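Local atomic coordinates of amidase (PDB entry 5EWQ), a protein that probably hydrolyses carboxamides to carboxylates and ammonia, as expected of an enzyme of the amidase signature family. Residues A[445-450]-A[495-500]; A[236-241]-A[506-511]; A[350-355]-A[433-438]. All blocks are in the same frame, centred on the assembly; numbering follows the deposited sequence.

In the fold
The three contacts sit around the large mixed sheet at the core of the amidase fold. Contact 1 uses helix 491-503 and contact 2 the tail just after it; their centres are about 16 Å apart, and the ring of Phe-495 meets the side chain of Leu-241, joining the helix to strand 239-242. Contact 3 lies near edge strand 345-347, its centre about 17 Å from that of contact 1. There Leu-445 packs on Ile-350 and Leu-448 on Leu-352. Contacts 2 and 3 do not touch, their nearest atoms being about 13 Å apart. Contact 2 adjoins the Gly/Ser-rich region through Gln-236, which bonds Thr-201 O; the family's catalytic serines are expected near there.

Contact 1: residues A[445-450]-A[495-500]; sequences LDALVM and FNIGYA
Ala-447 and Ile-497 mark the closest backbone approach between the start of strand 447-451 and helix 491-503, with their CA atoms 8.2 Å apart, so that side chains alone span the gap. One methyl group does the touching. CD1 of Ile-497 ends 3.7 Å from CB of Ala-447, and the same methyl lies 4.2 Å from CB of Asp-446, just before the strand. It gets there because CG1 stands anti to the carbonyl carbon (chi1 -75°) and the branch then runs fully extended (chi2 180°), reaching straight out from the helix. The small side chain of Ala-447 meets it with a single methyl, and the contact is purely apolar and largely buried. Asp-446 contributes only its CB here; its carboxylate is turned to other partners, with OD2 accepting a hydrogen bond from Lys-314 N. The arrangement is helix-on-sheet packing of the alpha/beta amidase fold. Ile-497 also packs on Leu-310, while Phe-495 reaches helix 270-280. Strand 447-451 itself runs between strand 314-317, its parallel neighbour, and the antiparallel strand 479-485, with helix 491-503 packed against the face of the sheet to which Ala-447 points.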
loop_
_atom_site.group_PDB
_atom_site.type_symbol
_atom_site.label_atom_id
_atom_site.label_comp_id
_atom_site.label_asym_id
_atom_site.label_seq_id
_atom_site.Cartn_x
_atom_site.Cartn_y
_atom_site.Cartn_z
ATOM N N LEU A 445 -9.232 -17.090 19.398
ATOM C CA LEU A 445 -9.062 -17.109 17.949
ATOM C C LEU A 445 -7.734 -16.470 17.561
ATOM O O LEU A 445 -7.378 -15.404 18.061
ATOM C CB LEU A 445 -10.218 -16.386 17.255
ATOM C CG LEU A 445 -11.491 -17.174 16.929
ATOM C CD1 LEU A 445 -12.053 -17.893 18.145
ATOM C CD2 LEU A 445 -12.533 -16.239 16.348
ATOM N N ASP A 446 -7.003 -17.126 16.667
ATOM C CA ASP A 446 -5.693 -16.640 16.251
ATOM C C ASP A 446 -5.797 -15.470 15.276
ATOM O O ASP A 446 -4.973 -14.555 15.309
ATOM C CB ASP A 446 -4.881 -17.775 15.625
ATOM C CG ASP A 446 -4.420 -18.792 16.651
ATOM O OD1 ASP A 446 -3.930 -18.376 17.723
ATOM O OD2 ASP A 446 -4.555 -20.006 16.392
ATOM N N ALA A 447 -6.809 -15.500 14.415
ATOM C CA ALA A 447 -6.994 -14.443 13.425
ATOM C C ALA A 447 -8.426 -14.389 12.903
ATOM O O ALA A 447 -9.195 -15.335 13.066
ATOM C CB ALA A 447 -6.023 -14.631 12.268
ATOM N N LEU A 448 -8.771 -13.270 12.275
ATOM C CA LEU A 448 -10.085 -13.085 11.668
ATOM C C LEU A 448 -9.942 -12.770 10.183
ATOM O O LEU A 448 -9.169 -11.892 9.803
ATOM C CB LEU A 448 -10.853 -11.963 12.373
ATOM C CG LEU A 448 -11.892 -12.341 13.431
ATOM C CD1 LEU A 448 -11.325 -13.317 14.446
ATOM C CD2 LEU A 448 -12.410 -11.091 14.127
ATOM N N VAL A 449 -10.687 -13.483 9.344
ATOM C CA VAL A 449 -10.606 -13.279 7.902
ATOM C C VAL A 449 -11.873 -12.610 7.364
ATOM O O VAL A 449 -12.981 -12.880 7.830
ATOM C CB VAL A 449 -10.355 -14.617 7.157
ATOM C CG1 VAL A 449 -11.538 -15.562 7.318
ATOM C CG2 VAL A 449 -10.052 -14.370 5.685
HETATM N N MSE A 450 -11.699 -11.718 6.394
HETATM C CA MSE A 450 -12.818 -10.997 5.801
HETATM C C MSE A 450 -12.726 -11.006 4.280
HETATM O O MSE A 450 -11.683 -11.339 3.715
HETATM C CB MSE A 450 -12.857 -9.555 6.308
HETATM C CG MSE A 450 -12.013 -8.597 5.480
HETATM SE SE MSE A 450 -11.859 -6.820 6.260
HETATM C CE MSE A 450 -10.482 -7.207 7.579
ATOM N N PHE A 495 1.763 -13.114 9.094
ATOM C CA PHE A 495 2.499 -13.548 7.911
ATOM C C PHE A 495 2.530 -15.068 7.810
ATOM O O PHE A 495 2.390 -15.626 6.724
ATOM C CB PHE A 495 3.925 -12.996 7.925
ATOM C CG PHE A 495 4.043 -11.608 7.364
ATOM C CD1 PHE A 495 3.803 -11.369 6.021
ATOM C CD2 PHE A 495 4.406 -10.544 8.172
ATOM C CE1 PHE A 495 3.913 -10.096 5.497
ATOM C CE2 PHE A 495 4.519 -9.269 7.654
ATOM C CZ PHE A 495 4.273 -9.046 6.314
ATOM N N ASN A 496 2.711 -15.730 8.948
ATOM C CA ASN A 496 2.734 -17.187 8.990
ATOM C C ASN A 496 1.383 -17.768 8.592
ATOM O O ASN A 496 1.308 -18.756 7.862
ATOM C CB ASN A 496 3.133 -17.673 10.384
ATOM C CG ASN A 496 3.514 -19.141 10.403
ATOM O OD1 ASN A 496 3.889 -19.708 9.377
ATOM N ND2 ASN A 496 3.423 -19.761 11.574
ATOM N N ILE A 497 0.315 -17.141 9.078
ATOM C CA ILE A 497 -1.042 -17.532 8.719
ATOM C C ILE A 497 -1.326 -17.206 7.255
ATOM O O ILE A 497 -1.871 -18.029 6.518
ATOM C CB ILE A 497 -2.082 -16.833 9.623
ATOM C CG1 ILE A 497 -2.093 -17.473 11.012
ATOM C CG2 ILE A 497 -3.471 -16.892 9.003
ATOM C CD1 ILE A 497 -3.081 -16.843 11.968
ATOM N N GLY A 498 -0.938 -16.005 6.839
ATOM C CA GLY A 498 -1.151 -15.559 5.475
ATOM C C GLY A 498 -0.385 -16.373 4.448
ATOM O O GLY A 498 -0.900 -16.662 3.367
ATOM N N TYR A 499 0.847 -16.743 4.788
ATOM C CA TYR A 499 1.688 -17.529 3.892
ATOM C C TYR A 499 1.118 -18.927 3.687
ATOM O O TYR A 499 1.164 -19.472 2.583
ATOM C CB TYR A 499 3.116 -17.620 4.436
ATOM C CG TYR A 499 4.067 -18.396 3.553
ATOM C CD1 TYR A 499 4.677 -17.794 2.461
ATOM C CD2 TYR A 499 4.359 -19.729 3.816
ATOM C CE1 TYR A 499 5.547 -18.498 1.651
ATOM C CE2 TYR A 499 5.228 -20.441 3.012
ATOM C CZ TYR A 499 5.819 -19.821 1.931
ATOM O OH TYR A 499 6.686 -20.525 1.128
ATOM N N ALA A 500 0.581 -19.502 4.757
ATOM C CA ALA A 500 0.018 -20.845 4.702
ATOM C C ALA A 500 -1.260 -20.872 3.870
ATOM O O ALA A 500 -1.507 -21.823 3.130
ATOM C CB ALA A 500 -0.248 -21.366 6.103
#

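Contact 2: residues A[236-241]-A[506-511]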
loop_
_atom_site.group_PDB
_atom_site.type_symbol
_atom_site.label_atom_id
_atom_site.label_comp_id
_atom_site.label_asym_id
_atom_site.label_seq_id
_atom_site.Cartn_x
_atom_site.Cartn_y
_atom_site.Cartn_z
ATOM N N GLN A 236 -6.989 -5.651 -6.621
ATOM C CA GLN A 236 -6.040 -5.852 -7.709
ATOM C C GLN A 236 -5.221 -7.125 -7.506
ATOM O O GLN A 236 -4.154 -7.288 -8.098
ATOM C CB GLN A 236 -5.120 -4.639 -7.843
ATOM C CG GLN A 236 -5.870 -3.331 -8.056
ATOM C CD GLN A 236 -4.949 -2.170 -8.355
ATOM O OE1 GLN A 236 -3.893 -2.342 -8.960
ATOM N NE2 GLN A 236 -5.344 -0.975 -7.931
ATOM N N SER A 237 -5.733 -8.011 -6.656
ATOM C CA SER A 237 -5.169 -9.344 -6.450
ATOM C C SER A 237 -3.690 -9.336 -6.060
ATOM O O SER A 237 -2.876 -10.014 -6.685
ATOM C CB SER A 237 -5.362 -10.192 -7.710
ATOM O OG SER A 237 -4.977 -11.537 -7.488
ATOM N N VAL A 238 -3.348 -8.568 -5.031
ATOM C CA VAL A 238 -1.987 -8.562 -4.500
ATOM C C VAL A 238 -2.008 -8.584 -2.975
ATOM O O VAL A 238 -3.059 -8.414 -2.357
ATOM C CB VAL A 238 -1.180 -7.333 -4.978
ATOM C CG1 VAL A 238 -0.876 -7.433 -6.465
ATOM C CG2 VAL A 238 -1.920 -6.048 -4.661
ATOM N N VAL A 239 -0.841 -8.794 -2.374
ATOM C CA VAL A 239 -0.724 -8.861 -0.922
ATOM C C VAL A 239 -0.474 -7.479 -0.325
ATOM O O VAL A 239 0.376 -6.732 -0.806
ATOM C CB VAL A 239 0.410 -9.816 -0.495
ATOM C CG1 VAL A 239 0.553 -9.838 1.021
ATOM C CG2 VAL A 239 0.154 -11.216 -1.031
ATOM N N GLY A 240 -1.224 -7.145 0.720
ATOM C CA GLY A 240 -1.066 -5.874 1.402
ATOM C C GLY A 240 -1.169 -6.015 2.908
ATOM O O GLY A 240 -2.063 -6.691 3.416
ATOM N N LEU A 241 -0.253 -5.375 3.627
ATOM C CA LEU A 241 -0.232 -5.461 5.084
ATOM C C LEU A 241 -0.350 -4.099 5.755
ATOM O O LEU A 241 0.377 -3.167 5.419
ATOM C CB LEU A 241 1.053 -6.143 5.563
ATOM C CG LEU A 241 1.280 -6.103 7.079
ATOM C CD1 LEU A 241 0.552 -7.242 7.779
ATOM C CD2 LEU A 241 2.762 -6.114 7.422
ATOM N N LYS A 506 -3.234 -20.678 -3.797
ATOM C CA LYS A 506 -2.668 -20.111 -5.022
ATOM C C LYS A 506 -3.745 -19.558 -5.951
ATOM O O LYS A 506 -3.957 -20.075 -7.047
ATOM C CB LYS A 506 -1.833 -21.158 -5.765
ATOM C CG LYS A 506 -0.586 -21.608 -5.024
ATOM C CD LYS A 506 0.188 -22.638 -5.834
ATOM C CE LYS A 506 1.462 -23.063 -5.121
ATOM N NZ LYS A 506 2.210 -24.089 -5.899
ATOM N N ASN A 507 -4.421 -18.504 -5.507
ATOM C CA ASN A 507 -5.513 -17.920 -6.276
ATOM C C ASN A 507 -5.044 -16.860 -7.265
ATOM O O ASN A 507 -5.703 -16.608 -8.274
ATOM C CB ASN A 507 -6.557 -17.312 -5.339
ATOM C CG ASN A 507 -7.148 -18.328 -4.383
ATOM O OD1 ASN A 507 -8.004 -19.128 -4.760
ATOM N ND2 ASN A 507 -6.699 -18.296 -3.134
ATOM N N ARG A 508 -3.905 -16.240 -6.974
ATOM C CA ARG A 508 -3.431 -15.116 -7.773
ATOM C C ARG A 508 -2.976 -15.537 -9.166
ATOM O O ARG A 508 -2.111 -16.400 -9.316
ATOM C CB ARG A 508 -2.285 -14.395 -7.061
ATOM C CG ARG A 508 -2.061 -12.977 -7.562
ATOM C CD ARG A 508 -0.712 -12.431 -7.131
ATOM N NE ARG A 508 0.295 -12.597 -8.174
ATOM C CZ ARG A 508 0.528 -11.705 -9.132
ATOM N NH1 ARG A 508 -0.173 -10.581 -9.177
ATOM N NH2 ARG A 508 1.463 -11.935 -10.045
ATOM N N LYS A 509 -3.571 -14.918 -10.180
ATOM C CA LYS A 509 -3.138 -15.100 -11.560
ATOM C C LYS A 509 -2.633 -13.776 -12.124
ATOM O O LYS A 509 -3.251 -12.732 -11.908
ATOM C CB LYS A 509 -4.280 -15.636 -12.428
ATOM C CG LYS A 509 -4.730 -17.047 -12.091
ATOM C CD LYS A 509 -5.801 -17.515 -13.066
ATOM C CE LYS A 509 -6.243 -18.938 -12.772
ATOM N NZ LYS A 509 -7.275 -19.406 -13.739
ATOM N N PRO A 510 -1.499 -13.813 -12.839
ATOM C CA PRO A 510 -0.948 -12.619 -13.490
ATOM C C PRO A 510 -1.934 -12.007 -14.481
ATOM O O PRO A 510 -2.504 -12.730 -15.297
ATOM C CB PRO A 510 0.294 -13.152 -14.210
ATOM C CG PRO A 510 0.673 -14.381 -13.452
ATOM C CD PRO A 510 -0.626 -14.988 -13.011
ATOM N N PRO A 511 -2.136 -10.683 -14.405
ATOM C CA PRO A 511 -3.111 -9.987 -15.250
ATOM C C PRO A 511 -2.686 -9.906 -16.713
ATOM O O PRO A 511 -1.504 -9.728 -17.004
ATOM C CB PRO A 511 -3.174 -8.590 -14.626
ATOM C CG PRO A 511 -1.838 -8.407 -14.000
ATOM C CD PRO A 511 -1.441 -9.764 -13.488
#
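Ser-237 OG is hydrogen-bonded to the hydroxyl of Tyr-473 and packs on CG of Arg-508, 3.3 Å from OG; the same tyrosine hydroxyl also bonds Lys-509 N, so one side chain ties both segments together. The aliphatic chain of Arg-508 continues past the serine as plain packing, with CG 3.2 Å and CD 3.3 Å from Ser-237 O. It starts with CG anti to the backbone N (chi1 -160°), and the bend at chi3 (96°) turns the guanidinium so that its edge, in plane, is toward the carbonyl oxygen. NH1 of Arg-508 stays 3.7 Å from Ser-237 O, too far for a good hydrogen bond; any attraction is probably a longer-range charge-dipole one. Val-238 adds a looser contact, its CG1 4.2 Å from NH1 of Arg-508. The tail after helix 491-503 is thereby laid against the turn that leads into strand 239-242. Next to this turn, Gln-236 bonds Thr-201 O, within the Gly/Ser-rich signature of the family. The aliphatic part of Arg-508 thus packs on the serine while NH2 is held by Asn-47 OD1, and the nearby charge would probably polarise the Ser-237 carbonyl.

Contact 3: residues A[350-355]-A[433-438]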
loop_
_atom_site.group_PDB
_atom_site.type_symbol
_atom_site.label_atom_id
_atom_site.label_comp_id
_atom_site.label_asym_id
_atom_site.label_seq_id
_atom_site.Cartn_x
_atom_site.Cartn_y
_atom_site.Cartn_z
ATOM N N ILE A 350 -19.012 -14.806 12.256
ATOM C CA ILE A 350 -18.875 -13.747 13.246
ATOM C C ILE A 350 -19.215 -12.393 12.640
ATOM O O ILE A 350 -18.550 -11.943 11.709
ATOM C CB ILE A 350 -17.441 -13.694 13.819
ATOM C CG1 ILE A 350 -17.064 -15.037 14.443
ATOM C CG2 ILE A 350 -17.304 -12.552 14.824
ATOM C CD1 ILE A 350 -15.684 -15.052 15.031
ATOM N N GLN A 351 -20.254 -11.749 13.165
ATOM C CA GLN A 351 -20.644 -10.423 12.701
ATOM C C GLN A 351 -20.208 -9.352 13.698
ATOM O O GLN A 351 -20.815 -9.190 14.758
ATOM C CB GLN A 351 -22.156 -10.352 12.468
ATOM C CG GLN A 351 -22.639 -8.997 11.971
ATOM C CD GLN A 351 -23.997 -9.066 11.304
ATOM O OE1 GLN A 351 -24.510 -10.149 11.024
ATOM N NE2 GLN A 351 -24.585 -7.906 11.041
ATOM N N LEU A 352 -19.147 -8.633 13.349
ATOM C CA LEU A 352 -18.613 -7.576 14.199
ATOM C C LEU A 352 -19.603 -6.424 14.323
ATOM O O LEU A 352 -20.335 -6.119 13.381
ATOM C CB LEU A 352 -17.278 -7.070 13.648
ATOM C CG LEU A 352 -15.992 -7.664 14.228
ATOM C CD1 LEU A 352 -16.110 -9.164 14.417
ATOM C CD2 LEU A 352 -14.808 -7.337 13.329
ATOM N N ASN A 353 -19.621 -5.787 15.490
ATOM C CA ASN A 353 -20.523 -4.669 15.737
ATOM C C ASN A 353 -19.796 -3.330 15.707
ATOM O O ASN A 353 -18.929 -3.064 16.539
ATOM C CB ASN A 353 -21.234 -4.847 17.079
ATOM C CG ASN A 353 -22.176 -3.702 17.395
ATOM O OD1 ASN A 353 -21.792 -2.728 18.044
ATOM N ND2 ASN A 353 -23.418 -3.814 16.937
ATOM N N ASN A 354 -20.157 -2.489 14.743
ATOM C CA ASN A 354 -19.551 -1.172 14.608
ATOM C C ASN A 354 -20.332 -0.111 15.375
ATOM O O ASN A 354 -21.037 0.704 14.782
ATOM C CB ASN A 354 -19.451 -0.779 13.132
ATOM C CG ASN A 354 -18.661 -1.782 12.313
ATOM O OD1 ASN A 354 -17.750 -2.434 12.820
ATOM N ND2 ASN A 354 -19.009 -1.909 11.038
ATOM N N GLY A 355 -20.205 -0.131 16.697
ATOM C CA GLY A 355 -20.909 0.815 17.543
ATOM C C GLY A 355 -19.972 1.704 18.335
ATOM O O GLY A 355 -19.053 1.221 18.996
ATOM N N LYS A 433 -11.089 -2.191 20.288
ATOM C CA LYS A 433 -10.124 -3.099 20.901
ATOM C C LYS A 433 -10.832 -4.182 21.710
ATOM O O LYS A 433 -10.407 -5.336 21.723
ATOM C CB LYS A 433 -9.149 -2.322 21.789
ATOM C CG LYS A 433 -7.931 -3.113 22.233
ATOM C CD LYS A 433 -6.951 -2.225 22.984
ATOM C CE LYS A 433 -5.699 -2.990 23.384
ATOM N NZ LYS A 433 -4.730 -2.123 24.111
ATOM N N LYS A 434 -11.917 -3.803 22.378
ATOM C CA LYS A 434 -12.703 -4.751 23.159
ATOM C C LYS A 434 -13.498 -5.678 22.247
ATOM O O LYS A 434 -13.651 -6.866 22.533
ATOM C CB LYS A 434 -13.646 -4.014 24.112
ATOM N N GLU A 435 -14.001 -5.127 21.146
ATOM C CA GLU A 435 -14.770 -5.901 20.180
ATOM C C GLU A 435 -13.905 -6.966 19.513
ATOM O O GLU A 435 -14.352 -8.089 19.282
ATOM C CB GLU A 435 -15.380 -4.980 19.120
ATOM C CG GLU A 435 -16.197 -5.702 18.059
ATOM C CD GLU A 435 -17.430 -6.379 18.628
ATOM O OE1 GLU A 435 -18.498 -5.734 18.665
ATOM O OE2 GLU A 435 -17.332 -7.556 19.034
ATOM N N LEU A 436 -12.663 -6.604 19.210
ATOM C CA LEU A 436 -11.727 -7.526 18.576
ATOM C C LEU A 436 -11.261 -8.601 19.552
ATOM O O LEU A 436 -11.292 -9.790 19.237
ATOM C CB LEU A 436 -10.523 -6.765 18.016
ATOM C CG LEU A 436 -10.575 -6.386 16.533
ATOM C CD1 LEU A 436 -11.879 -5.687 16.187
ATOM C CD2 LEU A 436 -9.387 -5.510 16.166
ATOM N N ASN A 437 -10.840 -8.178 20.740
ATOM C CA ASN A 437 -10.365 -9.105 21.764
ATOM C C ASN A 437 -11.452 -10.063 22.235
ATOM O O ASN A 437 -11.157 -11.122 22.790
ATOM C CB ASN A 437 -9.804 -8.335 22.960
ATOM C CG ASN A 437 -8.526 -7.595 22.627
ATOM O OD1 ASN A 437 -7.728 -8.048 21.806
ATOM N ND2 ASN A 437 -8.325 -6.447 23.264
ATOM N N LYS A 438 -12.707 -9.682 22.015
ATOM C CA LYS A 438 -13.847 -10.524 22.362
ATOM C C LYS A 438 -13.779 -11.860 21.631
ATOM O O LYS A 438 -14.204 -12.891 22.154
ATOM C CB LYS A 438 -15.160 -9.806 22.033
ATOM C CG LYS A 438 -16.411 -10.619 22.324
ATOM C CD LYS A 438 -17.663 -9.891 21.862
ATOM C CE LYS A 438 -18.906 -10.734 22.088
ATOM N NZ LYS A 438 -20.137 -10.047 21.608
#
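One face of the Glu-435 carboxylate is turned to the backbone of Asn-353, whose N-H points at OE1 from well out of the carboxylate plane. The resulting hydrogen bond, Asn-353 N to Glu-435 OE1, is weak, 3.4 Å long and bent to 142°. CB of Asn-353 reaches the same oxygen obliquely, 3.3 Å from OE1. The glutamate leaves its helix with CG anti to the backbone N and then turns at chi2 (64°), a bend that swings the carboxylate over the loop. Asn-353 O also lies 3.4 Å from OE1 of Glu-435, and two acceptors so placed would be expected to weaken the grip further. Within the alpha/beta amidase fold the contact joins loop 350-355, which runs from edge strand 345-347 of the central sheet to helix 360-377, to the last turns of helix 418-437, the helix that precedes strand 447-451 in the chain. Next to the polar pair, the packing is apolar: CG of Leu-352 lies 4.3 Å from CG of Glu-435, and CD2 of Leu-352 meets CD1 of Leu-436 at 4.4 Å. Leu-458 of helix 457-462 touches all three of these side chains. A second tie between loop and helix is made by Gly-355 O, which accepts a hydrogen bond from the side chain of Asn-431.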